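Local atomic coordinates of carbohydrate binding module (Escherichia coli, PDB entry 2XFD), a protein that binds carbohydrates in a calcium-dependent manner, here holding cellobiose, and belongs to a family of probably xylan-binding modules. Residues G59-I67 against E98-F108. Sequence-based numbering, arbitrary orientation.
Sequences GRDVQVDYI and EWLHCNGYISF. With CA (calcium ion), chain C; CA (calcium ion), chain D; BGC (beta-D-glucopyranose), chain B; BGC (beta-D-glucopyranose), chain E.
Val62 and Leu100 form an antiparallel hydrogen-bonded pair, Val62 N to Leu100 O at 2.9 Å and Leu100 N to Val62 O at 2.8 Å, and Val64 N to Glu98 O continues the ladder. Between these bonds Gln63 and Trp99 share one face of the sheet: Gln63 CB sits 3.7 Å from the centroid of the indole six-membered ring, a CH-pi contact. Gln63 turns CG away from its own N (chi1 -173°) and runs extended over the indole, its amide only 13° from the ring plane. Gln63 NE2 then donates a hydrogen bond to Glu98 OE1 at 2.9 Å from above the carboxylate, while Gln63 OE1 accepts from Arg10 NE. Shortening Trp99 to an alanine takes away the surface under Gln63 CB and CG, and would probably leave the amide held by its two hydrogen bonds alone. The setting is a beta-sandwich: beyond Leu100 the chain crosses to the second sheet, and Val64 meets Ile106 tip to tip in the interior, where Ile67 CG2 lies over the Phe108 ring. A calcium ion sits at each end of the pairing. Asp65 O and OD1 and Glu98 OE2 bind one, with Gln75 and Glu77; Arg60 O, Asp61 OD2, His101 O and Asp56 bind the other, whose remaining ligands include O2 and O3 of one glucose unit.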
loop_
_atom_site.group_PDB
_atom_site.type_symbol
_atom_site.label_atom_id
_atom_site.label_comp_id
_atom_site.label_asym_id
_atom_site.label_seq_id
_atom_site.Cartn_x
_atom_site.Cartn_y
_atom_site.Cartn_z
ATOM N N GLY A 59 -12.052 -10.736 7.803
ATOM C CA GLY A 59 -12.864 -9.828 6.995
ATOM C C GLY A 59 -12.141 -8.625 6.429
ATOM O O GLY A 59 -12.764 -7.843 5.701
ATOM N N ARG A 60 -10.858 -8.451 6.777
ATOM C CA ARG A 60 -10.104 -7.272 6.375
ATOM C C ARG A 60 -9.015 -7.612 5.345
ATOM O O ARG A 60 -8.220 -8.529 5.564
ATOM C CB ARG A 60 -9.393 -6.672 7.553
ATOM C CG ARG A 60 -10.272 -6.168 8.693
ATOM C CD ARG A 60 -9.452 -5.530 9.767
ATOM N NE ARG A 60 -10.267 -5.173 10.925
ATOM C CZ ARG A 60 -9.822 -4.864 12.118
ATOM N NH1 ARG A 60 -8.549 -4.905 12.409
ATOM N NH2 ARG A 60 -10.697 -4.571 13.065
ATOM N N ASP A 61 -9.012 -6.868 4.244
ATOM C CA ASP A 61 -8.029 -6.972 3.163
ATOM C C ASP A 61 -7.948 -5.590 2.500
ATOM O O ASP A 61 -8.908 -4.812 2.564
ATOM C CB ASP A 61 -8.490 -7.997 2.086
ATOM C CG ASP A 61 -8.561 -9.408 2.564
ATOM O OD1 ASP A 61 -9.612 -10.055 2.264
ATOM O OD2 ASP A 61 -7.594 -9.892 3.161
ATOM N N VAL A 62 -6.817 -5.314 1.838
ATOM C CA VAL A 62 -6.597 -4.023 1.173
ATOM C C VAL A 62 -6.329 -4.238 -0.303
ATOM O O VAL A 62 -5.580 -5.152 -0.695
ATOM C CB VAL A 62 -5.440 -3.294 1.836
ATOM C CG1 VAL A 62 -5.026 -2.055 1.042
ATOM C CG2 VAL A 62 -5.800 -2.915 3.297
ATOM N N GLN A 63 -6.908 -3.380 -1.128
ATOM C CA GLN A 63 -6.614 -3.313 -2.569
ATOM C C GLN A 63 -6.034 -1.911 -2.823
ATOM O O GLN A 63 -6.728 -0.926 -2.646
ATOM C CB GLN A 63 -7.838 -3.589 -3.410
ATOM C CG GLN A 63 -7.553 -3.708 -4.889
ATOM C CD GLN A 63 -8.777 -3.778 -5.764
ATOM O OE1 GLN A 63 -9.910 -3.598 -5.338
ATOM N NE2 GLN A 63 -8.580 -4.087 -6.977
ATOM N N VAL A 64 -4.781 -1.866 -3.274
ATOM C CA VAL A 64 -4.101 -0.627 -3.657
ATOM C C VAL A 64 -4.079 -0.560 -5.148
ATOM O O VAL A 64 -3.516 -1.406 -5.809
ATOM C CB VAL A 64 -2.640 -0.604 -3.066
ATOM C CG1 VAL A 64 -1.995 0.732 -3.444
ATOM C CG2 VAL A 64 -2.601 -0.863 -1.610
ATOM N N ASP A 65 -4.720 0.443 -5.703
ATOM C CA ASP A 65 -4.706 0.616 -7.147
ATOM C C ASP A 65 -3.326 1.032 -7.648
ATOM O O ASP A 65 -2.721 0.391 -8.542
ATOM C CB ASP A 65 -5.795 1.597 -7.620
ATOM C CG ASP A 65 -6.065 1.576 -9.093
ATOM O OD1 ASP A 65 -5.347 0.934 -9.840
ATOM O OD2 ASP A 65 -7.045 2.248 -9.510
ATOM N N TYR A 66 -2.812 2.097 -7.087
ATOM C CA TYR A 66 -1.611 2.748 -7.511
ATOM C C TYR A 66 -1.227 3.777 -6.455
ATOM O O TYR A 66 -2.024 4.127 -5.585
ATOM C CB TYR A 66 -1.718 3.397 -8.925
ATOM C CG TYR A 66 -2.830 4.425 -9.045
ATOM C CD1 TYR A 66 -2.728 5.676 -8.523
ATOM C CD2 TYR A 66 -3.982 4.121 -9.740
ATOM C CE1 TYR A 66 -3.726 6.630 -8.697
ATOM C CE2 TYR A 66 -4.982 5.039 -9.901
ATOM C CZ TYR A 66 -4.850 6.294 -9.366
ATOM O OH TYR A 66 -5.889 7.215 -9.523
ATOM N N ILE A 67 -0.012 4.307 -6.607
ATOM C CA ILE A 67 0.356 5.554 -5.983
ATOM C C ILE A 67 0.759 6.524 -7.085
ATOM O O ILE A 67 1.050 6.148 -8.213
ATOM C CB ILE A 67 1.472 5.421 -4.895
ATOM C CG1 ILE A 67 2.834 5.171 -5.508
ATOM C CG2 ILE A 67 1.069 4.365 -3.903
ATOM C CD1 ILE A 67 3.940 5.187 -4.483
ATOM N N GLU A 98 -2.175 -5.841 -6.683
ATOM C CA GLU A 98 -2.826 -4.786 -5.941
ATOM C C GLU A 98 -3.151 -5.146 -4.525
ATOM O O GLU A 98 -3.458 -4.275 -3.711
ATOM C CB GLU A 98 -4.099 -4.358 -6.657
ATOM C CG GLU A 98 -3.853 -3.716 -7.997
ATOM C CD GLU A 98 -5.092 -3.235 -8.711
ATOM O OE1 GLU A 98 -6.143 -3.917 -8.569
ATOM O OE2 GLU A 98 -5.041 -2.232 -9.433
ATOM N N TRP A 99 -3.196 -6.451 -4.185
ATOM C CA TRP A 99 -3.791 -6.884 -2.928
ATOM C C TRP A 99 -2.765 -7.065 -1.803
ATOM O O TRP A 99 -1.714 -7.643 -1.994
ATOM C CB TRP A 99 -4.514 -8.213 -3.169
ATOM C CG TRP A 99 -5.774 -7.992 -3.944
ATOM C CD1 TRP A 99 -5.921 -7.984 -5.288
ATOM C CD2 TRP A 99 -7.038 -7.597 -3.406
ATOM N NE1 TRP A 99 -7.202 -7.682 -5.655
ATOM C CE2 TRP A 99 -7.933 -7.451 -4.502
ATOM C CE3 TRP A 99 -7.544 -7.408 -2.100
ATOM C CZ2 TRP A 99 -9.280 -7.093 -4.323
ATOM C CZ3 TRP A 99 -8.856 -7.078 -1.973
ATOM C CH2 TRP A 99 -9.704 -6.939 -3.097
ATOM N N LEU A 100 -3.233 -6.673 -0.649
ATOM C CA LEU A 100 -2.593 -7.013 0.625
ATOM C C LEU A 100 -3.635 -7.756 1.425
ATOM O O LEU A 100 -4.561 -7.175 2.004
ATOM C CB LEU A 100 -2.099 -5.783 1.364
ATOM C CG LEU A 100 -0.968 -5.010 0.678
ATOM C CD1 LEU A 100 -0.813 -3.624 1.246
ATOM C CD2 LEU A 100 0.330 -5.837 0.746
ATOM N N HIS A 101 -3.506 -9.080 1.471
ATOM C CA HIS A 101 -4.420 -9.958 2.261
ATOM C C HIS A 101 -3.936 -10.096 3.672
ATOM O O HIS A 101 -4.719 -10.142 4.645
ATOM C CB HIS A 101 -4.539 -11.307 1.586
ATOM C CG HIS A 101 -5.076 -11.244 0.205
ATOM N ND1 HIS A 101 -6.394 -11.014 -0.173
ATOM C CD2 HIS A 101 -4.391 -11.436 -0.930
ATOM C CE1 HIS A 101 -6.471 -11.102 -1.501
ATOM N NE2 HIS A 101 -5.253 -11.331 -1.961
ATOM N N CYS A 102 -2.652 -10.248 3.825
ATOM C CA CYS A 102 -1.975 -10.363 5.116
ATOM C C CYS A 102 -1.366 -8.986 5.452
ATOM O O CYS A 102 -1.123 -8.187 4.552
ATOM C CB CYS A 102 -0.855 -11.401 5.053
ATOM S SG CYS A 102 -1.317 -12.950 4.309
ATOM N N ASN A 103 -1.014 -8.803 6.711
ATOM C CA ASN A 103 -0.143 -7.703 7.045
ATOM C C ASN A 103 1.130 -7.771 6.172
ATOM O O ASN A 103 1.676 -8.850 6.002
ATOM C CB ASN A 103 0.244 -7.669 8.520
ATOM C CG ASN A 103 -0.891 -7.277 9.428
ATOM O OD1 ASN A 103 -1.767 -6.495 9.041
ATOM N ND2 ASN A 103 -0.876 -7.838 10.617
ATOM N N GLY A 104 1.576 -6.657 5.626
ATOM C CA GLY A 104 2.644 -6.658 4.703
ATOM C C GLY A 104 2.580 -5.378 3.880
ATOM O O GLY A 104 1.778 -4.484 4.201
ATOM N N TYR A 105 3.412 -5.276 2.866
ATOM C CA TYR A 105 3.526 -4.038 2.115
ATOM C C TYR A 105 3.778 -4.288 0.641
ATOM O O TYR A 105 4.265 -5.330 0.250
ATOM C CB TYR A 105 4.637 -3.135 2.701
ATOM C CG TYR A 105 6.033 -3.719 2.614
ATOM C CD1 TYR A 105 6.619 -4.376 3.667
ATOM C CD2 TYR A 105 6.750 -3.679 1.460
ATOM C CE1 TYR A 105 7.932 -4.932 3.555
ATOM C CE2 TYR A 105 8.015 -4.215 1.373
ATOM C CZ TYR A 105 8.574 -4.811 2.382
ATOM O OH TYR A 105 9.861 -5.311 2.283
ATOM N N ILE A 106 3.496 -3.273 -0.135
ATOM C CA ILE A 106 3.913 -3.143 -1.534
ATOM C C ILE A 106 5.006 -2.120 -1.581
ATOM O O ILE A 106 4.837 -1.006 -1.048
ATOM C CB ILE A 106 2.755 -2.778 -2.467
ATOM C CG1 ILE A 106 1.596 -3.742 -2.295
ATOM C CG2 ILE A 106 3.259 -2.736 -3.883
ATOM C CD1 ILE A 106 0.329 -3.353 -2.966
ATOM N N SER A 107 6.134 -2.436 -2.212
ATOM C CA SER A 107 7.218 -1.491 -2.402
ATOM C C SER A 107 7.129 -0.861 -3.758
ATOM O O SER A 107 6.988 -1.514 -4.763
ATOM C CB SER A 107 8.560 -2.186 -2.321
ATOM O OG SER A 107 9.613 -1.307 -2.615
ATOM N N PHE A 108 7.225 0.485 -3.792
ATOM C CA PHE A 108 7.101 1.268 -5.017
ATOM C C PHE A 108 8.426 1.915 -5.437
ATOM O O PHE A 108 8.466 2.767 -6.298
ATOM C CB PHE A 108 6.027 2.350 -4.887
ATOM C CG PHE A 108 4.642 1.770 -4.755
ATOM C CD1 PHE A 108 4.128 1.377 -3.549
ATOM C CD2 PHE A 108 3.831 1.649 -5.852
ATOM C CE1 PHE A 108 2.869 0.852 -3.449
ATOM C CE2 PHE A 108 2.565 1.161 -5.771
ATOM C CZ PHE A 108 2.059 0.742 -4.569
HETATM CA CA CA C . -6.922 -10.494 5.323
HETATM CA CA CA D . -3.768 -0.617 -10.544
HETATM C C2 BGC B . -6.459 -13.820 4.803
HETATM C C3 BGC B . -5.336 -13.396 5.733
HETATM C C4 BGC B . -4.860 -14.559 6.617
HETATM C C5 BGC B . -4.489 -15.717 5.709
HETATM C C6 BGC B . -3.963 -17.006 6.380
HETATM C C1 BGC B . -6.078 -15.059 4.031
HETATM O O2 BGC B . -6.801 -12.674 3.995
HETATM O O3 BGC B . -5.844 -12.341 6.554
HETATM O O4 BGC B . -3.714 -14.205 7.347
HETATM O O5 BGC B . -5.603 -16.049 4.931
HETATM O O6 BGC B . -5.004 -17.479 7.210
HETATM C C2 BGC E . -7.530 -18.729 1.668
HETATM C C3 BGC E . -7.429 -17.735 2.794
HETATM C C4 BGC E . -6.903 -16.379 2.327
HETATM C C5 BGC E . -7.628 -15.979 1.101
HETATM C C6 BGC E . -7.094 -14.674 0.628
HETATM C C1 BGC E . -8.317 -18.088 0.541
HETATM O O1 BGC E . -8.617 -18.928 -0.549
HETATM O O2 BGC E . -8.102 -19.938 2.126
HETATM O O3 BGC E . -6.588 -18.233 3.832
HETATM O O4 BGC E . -7.221 -15.495 3.282
HETATM O O5 BGC E . -7.514 -17.010 0.098
HETATM O O6 BGC E . -7.735 -14.298 -0.559
HETATM O O HOH W 1 -8.852 -11.437 6.359
HETATM O O HOH W 2 -5.262 -0.392 -12.378
#